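PDB 3Q4H: ESAT-6-like protein EsxG from Mycobacterium smegmatis, which is a secreted WXG100-family protein of the CFP-10 subfamily, probably exported by a type VII secretion system as a complex with its partner EsxH. Local coordinates for residues E16-R27 with L70-A81. Sequence-based numbering, arbitrary orientation.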
loop_
_atom_site.group_PDB
_atom_site.type_symbol
_atom_site.label_atom_id
_atom_site.label_comp_id
_atom_site.label_asym_id
_atom_site.label_seq_id
_atom_site.Cartn_x
_atom_site.Cartn_y
_atom_site.Cartn_z
ATOM N N GLU A 16 7.254 -7.440 1.702
ATOM C CA GLU A 16 5.893 -7.780 1.345
ATOM C C GLU A 16 4.990 -6.568 1.493
ATOM O O GLU A 16 4.135 -6.327 0.634
ATOM C CB GLU A 16 5.394 -8.954 2.188
ATOM C CG GLU A 16 6.025 -10.294 1.781
ATOM C CD GLU A 16 5.580 -11.464 2.640
ATOM O OE1 GLU A 16 4.934 -11.244 3.682
ATOM O OE2 GLU A 16 5.888 -12.610 2.275
ATOM N N ALA A 17 5.184 -5.794 2.557
ATOM C CA ALA A 17 4.360 -4.606 2.773
ATOM C C ALA A 17 4.536 -3.642 1.600
ATOM O O ALA A 17 3.553 -3.120 1.055
ATOM C CB ALA A 17 4.699 -3.927 4.107
ATOM N N ASN A 18 5.787 -3.449 1.189
ATOM C CA ASN A 18 6.091 -2.596 0.040
ATOM C C ASN A 18 5.416 -3.085 -1.239
ATOM O O ASN A 18 4.826 -2.289 -1.977
ATOM C CB ASN A 18 7.609 -2.442 -0.137
ATOM C CG ASN A 18 8.244 -1.626 0.994
ATOM O OD1 ASN A 18 7.543 -0.944 1.744
ATOM N ND2 ASN A 18 9.559 -1.701 1.124
ATOM N N PHE A 19 5.453 -4.391 -1.485
ATOM C CA PHE A 19 4.682 -4.948 -2.600
ATOM C C PHE A 19 3.198 -4.630 -2.442
ATOM O O PHE A 19 2.527 -4.295 -3.417
ATOM C CB PHE A 19 4.860 -6.467 -2.739
ATOM C CG PHE A 19 4.101 -7.048 -3.907
ATOM C CD1 PHE A 19 4.668 -7.088 -5.171
ATOM C CD2 PHE A 19 2.803 -7.513 -3.749
ATOM C CE1 PHE A 19 3.960 -7.613 -6.261
ATOM C CE2 PHE A 19 2.090 -8.036 -4.839
ATOM C CZ PHE A 19 2.674 -8.088 -6.089
ATOM N N GLY A 20 2.700 -4.752 -1.210
ATOM C CA GLY A 20 1.303 -4.478 -0.912
ATOM C C GLY A 20 0.912 -3.050 -1.210
ATOM O O GLY A 20 -0.191 -2.794 -1.671
ATOM N N ALA A 21 1.826 -2.124 -0.942
ATOM C CA ALA A 21 1.610 -0.725 -1.243
ATOM C C ALA A 21 1.462 -0.518 -2.745
ATOM O O ALA A 21 0.511 0.122 -3.190
ATOM C CB ALA A 21 2.746 0.110 -0.705
ATOM N N LYS A 22 2.389 -1.070 -3.529
ATOM C CA LYS A 22 2.347 -0.906 -4.988
ATOM C C LYS A 22 1.100 -1.543 -5.583
ATOM O O LYS A 22 0.557 -1.047 -6.561
ATOM C CB LYS A 22 3.583 -1.505 -5.658
ATOM C CG LYS A 22 4.891 -0.817 -5.307
ATOM C CD LYS A 22 6.059 -1.476 -6.019
ATOM C CE LYS A 22 7.368 -0.752 -5.775
ATOM N NZ LYS A 22 8.418 -1.315 -6.657
ATOM N N ALA A 23 0.647 -2.645 -5.000
ATOM C CA ALA A 23 -0.598 -3.246 -5.428
ATOM C C ALA A 23 -1.708 -2.216 -5.246
ATOM O O ALA A 23 -2.468 -1.937 -6.176
ATOM C CB ALA A 23 -0.888 -4.513 -4.649
ATOM N N ALA A 24 -1.779 -1.613 -4.064
ATOM C CA ALA A 24 -2.818 -0.618 -3.806
ATOM C C ALA A 24 -2.664 0.566 -4.752
ATOM O O ALA A 24 -3.650 1.112 -5.216
ATOM C CB ALA A 24 -2.778 -0.160 -2.381
ATOM N N LEU A 25 -1.429 0.934 -5.067
ATOM C CA LEU A 25 -1.181 2.084 -5.932
ATOM C C LEU A 25 -1.572 1.825 -7.391
ATOM O O LEU A 25 -1.994 2.751 -8.095
ATOM C CB LEU A 25 0.275 2.550 -5.808
ATOM C CG LEU A 25 0.603 3.261 -4.483
ATOM C CD1 LEU A 25 2.050 3.732 -4.440
ATOM C CD2 LEU A 25 -0.338 4.433 -4.245
HETATM N N MSE A 26 -1.457 0.575 -7.835
HETATM C CA MSE A 26 -2.019 0.178 -9.123
HETATM C C MSE A 26 -3.548 0.377 -9.134
HETATM O O MSE A 26 -4.072 1.068 -9.999
HETATM C CB MSE A 26 -1.673 -1.274 -9.442
HETATM C CG MSE A 26 -2.289 -1.813 -10.739
HETATM SE SE MSE A 26 -1.706 -0.913 -12.395
HETATM C CE MSE A 26 0.135 -1.503 -12.427
ATOM N N ARG A 27 -4.251 -0.208 -8.164
ATOM C CA ARG A 27 -5.696 -0.022 -8.047
ATOM C C ARG A 27 -6.067 1.462 -8.098
ATOM O O ARG A 27 -7.103 1.834 -8.650
ATOM C CB ARG A 27 -6.225 -0.595 -6.732
ATOM C CG ARG A 27 -6.004 -2.084 -6.494
ATOM C CD ARG A 27 -6.770 -2.535 -5.258
ATOM N NE ARG A 27 -6.143 -3.670 -4.580
ATOM C CZ ARG A 27 -6.414 -4.950 -4.819
ATOM N NH1 ARG A 27 -7.288 -5.306 -5.759
ATOM N NH2 ARG A 27 -5.794 -5.894 -4.126
ATOM N N LEU A 70 -4.507 -8.982 -8.227
ATOM C CA LEU A 70 -3.817 -8.330 -7.120
ATOM C C LEU A 70 -4.285 -8.922 -5.788
ATOM O O LEU A 70 -3.481 -9.120 -4.876
ATOM C CB LEU A 70 -4.051 -6.822 -7.138
ATOM C CG LEU A 70 -3.413 -6.026 -8.285
ATOM C CD1 LEU A 70 -3.905 -4.558 -8.299
ATOM C CD2 LEU A 70 -1.890 -6.083 -8.201
ATOM N N ASP A 71 -5.574 -9.240 -5.686
ATOM C CA ASP A 71 -6.100 -9.883 -4.471
ATOM C C ASP A 71 -5.350 -11.173 -4.154
ATOM O O ASP A 71 -5.136 -11.497 -2.986
ATOM C CB ASP A 71 -7.608 -10.156 -4.575
ATOM C CG ASP A 71 -8.445 -8.889 -4.443
ATOM O OD1 ASP A 71 -7.867 -7.785 -4.361
ATOM O OD2 ASP A 71 -9.687 -8.982 -4.422
ATOM N N ILE A 72 -4.943 -11.901 -5.186
ATOM C CA ILE A 72 -4.186 -13.129 -4.993
ATOM C C ILE A 72 -2.755 -12.784 -4.576
ATOM O O ILE A 72 -2.221 -13.368 -3.641
ATOM C CB ILE A 72 -4.209 -14.017 -6.268
ATOM C CG1 ILE A 72 -5.647 -14.442 -6.583
ATOM C CG2 ILE A 72 -3.331 -15.250 -6.098
ATOM C CD1 ILE A 72 -5.873 -14.819 -8.042
ATOM N N ALA A 73 -2.139 -11.822 -5.247
ATOM C CA ALA A 73 -0.786 -11.425 -4.888
ATOM C C ALA A 73 -0.717 -11.025 -3.413
ATOM O O ALA A 73 0.201 -11.428 -2.700
ATOM C CB ALA A 73 -0.322 -10.286 -5.763
ATOM N N GLN A 74 -1.703 -10.242 -2.968
ATOM C CA GLN A 74 -1.728 -9.716 -1.610
ATOM C C GLN A 74 -1.675 -10.819 -0.563
ATOM O O GLN A 74 -0.908 -10.731 0.403
ATOM C CB GLN A 74 -2.968 -8.846 -1.378
ATOM C CG GLN A 74 -2.988 -7.507 -2.146
ATOM C CD GLN A 74 -2.000 -6.476 -1.609
ATOM O OE1 GLN A 74 -0.910 -6.816 -1.180
ATOM N NE2 GLN A 74 -2.385 -5.208 -1.645
ATOM N N LEU A 75 -2.490 -11.854 -0.747
ATOM C CA LEU A 75 -2.527 -12.966 0.204
ATOM C C LEU A 75 -1.213 -13.773 0.247
ATOM O O LEU A 75 -0.836 -14.300 1.294
ATOM C CB LEU A 75 -3.706 -13.895 -0.103
ATOM C CG LEU A 75 -5.112 -13.323 0.131
ATOM C CD1 LEU A 75 -6.193 -14.233 -0.512
ATOM C CD2 LEU A 75 -5.398 -13.107 1.625
ATOM N N ASN A 76 -0.518 -13.847 -0.885
ATOM C CA ASN A 76 0.706 -14.637 -1.008
ATOM C C ASN A 76 1.990 -13.894 -0.652
ATOM O O ASN A 76 2.850 -14.452 0.024
ATOM C CB ASN A 76 0.825 -15.194 -2.429
ATOM C CG ASN A 76 0.023 -16.461 -2.624
ATOM O OD1 ASN A 76 0.189 -17.426 -1.877
ATOM N ND2 ASN A 76 -0.843 -16.473 -3.627
ATOM N N ILE A 77 2.131 -12.656 -1.126
ATOM C CA ILE A 77 3.389 -11.906 -0.976
ATOM C C ILE A 77 3.188 -10.410 -0.702
ATOM O O ILE A 77 4.099 -9.616 -0.899
ATOM C CB ILE A 77 4.297 -12.053 -2.241
ATOM C CG1 ILE A 77 3.575 -11.533 -3.486
ATOM C CG2 ILE A 77 4.712 -13.498 -2.457
ATOM C CD1 ILE A 77 4.474 -11.362 -4.695
ATOM N N GLY A 78 2.009 -10.025 -0.225
ATOM C CA GLY A 78 1.655 -8.618 -0.155
ATOM C C GLY A 78 1.171 -8.204 1.209
ATOM O O GLY A 78 1.632 -8.717 2.225
ATOM N N ASP A 79 0.236 -7.258 1.223
ATOM C CA ASP A 79 -0.259 -6.663 2.463
ATOM C C ASP A 79 -0.670 -7.696 3.505
ATOM O O ASP A 79 -0.295 -7.574 4.671
ATOM C CB ASP A 79 -1.440 -5.736 2.201
ATOM C CG ASP A 79 -1.765 -4.887 3.400
ATOM O OD1 ASP A 79 -0.928 -4.027 3.733
ATOM O OD2 ASP A 79 -2.834 -5.074 4.028
ATOM N N ALA A 80 -1.440 -8.697 3.078
ATOM C CA ALA A 80 -1.969 -9.724 3.977
ATOM C C ALA A 80 -0.864 -10.666 4.421
ATOM O O ALA A 80 -0.772 -11.011 5.592
ATOM C CB ALA A 80 -3.077 -10.502 3.294
ATOM N N ALA A 81 -0.024 -11.083 3.481
ATOM C CA ALA A 81 1.097 -11.936 3.809
ATOM C C ALA A 81 1.933 -11.285 4.916
ATOM O O ALA A 81 2.179 -11.907 5.953
ATOM C CB ALA A 81 1.934 -12.206 2.580
#
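Gly20 and Gly78 bring the two backbones within 4.2 Å between their CA atoms, while the axes of segments 16-27 and 70-77 run nearly antiparallel (167°) and come within 9.5 Å. Gln74 bridges this close point, its side chain a knob among Gly20, Ala23, Ala24 and Arg27. Bent at chi2 (-72°), it sends NE2 to a lone pair of Gly20 O at 3.3 Å, an oxygen that also accepts from Ala24 N. Its OE1 takes Asp79 N at 2.7 Å, from above the carbonyl plane; these bonds hold both ends of the amide at the helix break. Asp79 OD2 accepts from Gln74 NE2 of the second EsxG subunit, and Arg27 NE pairs with Asp79 of that subunit. Toward the Glu16 end, Ile77 CD1 stands over the centre of the Phe19 ring, 4.0 Å from its centroid, and Ala73 CB meets the ring edge at CE2. Toward Arg27, Leu70 CB lies over one face of the guanidinium, offset toward its rim, and Arg27 NH1 and NH2 both reach Asp71 OD1, at 2.9 and 2.8 Å, in a salt bridge of weak bonds, both N-H...O angles below 130°. The antiparallel pairing is that of the WXG100 helical hairpin, packed closely where helix 47-77 meets 79-94.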